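Local coordinates for argininosuccinate lyase (PDB 6RXA), which cleaves C-N bonds as an EDDS lyase of the aspartase/fumarase superfamily, here as a variant engineered for enantioselective synthesis, at residues H340-T343 / G344-R347. The protein carries 2 engineered substitutions. Numbering follows the deposited sequence.
Sequences HAMT and GVVR
Backbone N-H groups of G344, V345, V346 and R347 each donate to the carbonyl oxygen four residues earlier, on H340, A341, M342 and T343, the i to i+4 pattern of an alpha helix. This is one continuous turn-to-turn contact within helix 329-348, in the mainly helical aspartase/fumarase fold. The shortest of the four bonds, V345 N to A341 O at 2.8 Å, lies in the carbonyl plane. V346 N meets M342 O at 2.9 Å but stands 31° from that carbonyl plane.

The two valines share one rotamer. Each holds CG1 anti to its own N, which places CG2 beside the N. V345 CG2 therefore lies 3.3 Å from A341 O, and V346 CG2 lies equally close to M342 O. M342 brings its methyl CE to 4.3 Å from V345 CG1. This apolar side packs on L252, L255, A256 and I259 of helix 236-262 and on L292 of helix 290-301. A341 touches S295 of that second helix, and its side chain is about 7 Å from that of R294, which binds fumarate in another structure of this protein.

The polar side chains find partners outside these two turns. H340 ND1 hydrogen-bonds to E24, and R347 NH2 forms a salt bridge with E21. T343 OG1 bonds back to the carbonyl oxygen of T339, one turn earlier. A bend about CG-CD (chi3 66°) turns the R347 guanidinium back toward T343, and T343 CG2 sits 4.1 Å from R347 NH1.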
# COMPACT_ATOMS: atom_id res chain seq x y z
N HIS A 340 -1.53 -24.72 1.42
CA HIS A 340 -1.67 -26.13 1.08
C HIS A 340 -0.83 -26.49 -0.14
O HIS A 340 -0.14 -27.51 -0.15
CB HIS A 340 -3.14 -26.44 0.81
CG HIS A 340 -3.98 -26.48 2.04
ND1 HIS A 340 -5.35 -26.45 2.00
CD2 HIS A 340 -3.64 -26.59 3.35
CE1 HIS A 340 -5.83 -26.53 3.23
NE2 HIS A 340 -4.81 -26.62 4.07
N ALA A 341 -0.85 -25.64 -1.17
CA ALA A 341 -0.05 -25.92 -2.37
C ALA A 341 1.43 -26.02 -2.02
O ALA A 341 2.12 -26.94 -2.47
CB ALA A 341 -0.30 -24.84 -3.42
N MET A 342 1.94 -25.07 -1.23
CA MET A 342 3.37 -25.08 -0.91
C MET A 342 3.72 -26.23 0.04
O MET A 342 4.84 -26.75 -0.02
CB MET A 342 3.79 -23.72 -0.37
CG MET A 342 3.79 -22.62 -1.43
SD MET A 342 4.88 -23.01 -2.83
CE MET A 342 6.46 -23.16 -1.98
N THR A 343 2.77 -26.65 0.88
CA THR A 343 2.96 -27.85 1.69
C THR A 343 3.22 -29.05 0.79
O THR A 343 4.17 -29.81 1.00
CB THR A 343 1.72 -28.09 2.56
OG1 THR A 343 1.53 -26.97 3.45
CG2 THR A 343 1.83 -29.38 3.40
N GLY A 344 2.39 -29.22 -0.25
CA GLY A 344 2.58 -30.33 -1.17
C GLY A 344 3.82 -30.18 -2.04
O GLY A 344 4.50 -31.17 -2.32
N VAL A 345 4.12 -28.96 -2.48
CA VAL A 345 5.35 -28.71 -3.24
C VAL A 345 6.56 -29.19 -2.45
O VAL A 345 7.46 -29.86 -2.98
CB VAL A 345 5.47 -27.22 -3.60
CG1 VAL A 345 6.91 -26.91 -4.02
CG2 VAL A 345 4.51 -26.86 -4.71
N VAL A 346 6.63 -28.79 -1.17
CA VAL A 346 7.79 -29.14 -0.35
C VAL A 346 7.84 -30.64 -0.12
O VAL A 346 8.88 -31.29 -0.31
CB VAL A 346 7.76 -28.35 0.98
CG1 VAL A 346 8.75 -28.96 1.97
CG2 VAL A 346 8.03 -26.87 0.74
N ARG A 347 6.70 -31.24 0.24
CA ARG A 347 6.68 -32.67 0.50
C ARG A 347 7.19 -33.45 -0.70
O ARG A 347 7.95 -34.42 -0.56
CB ARG A 347 5.26 -33.10 0.86
CG ARG A 347 5.14 -34.61 1.05
CD ARG A 347 3.72 -35.02 1.42
NE ARG A 347 2.76 -34.78 0.34
CZ ARG A 347 1.86 -33.80 0.34
NH1 ARG A 347 1.75 -32.94 1.35
NH2 ARG A 347 1.04 -33.69 -0.70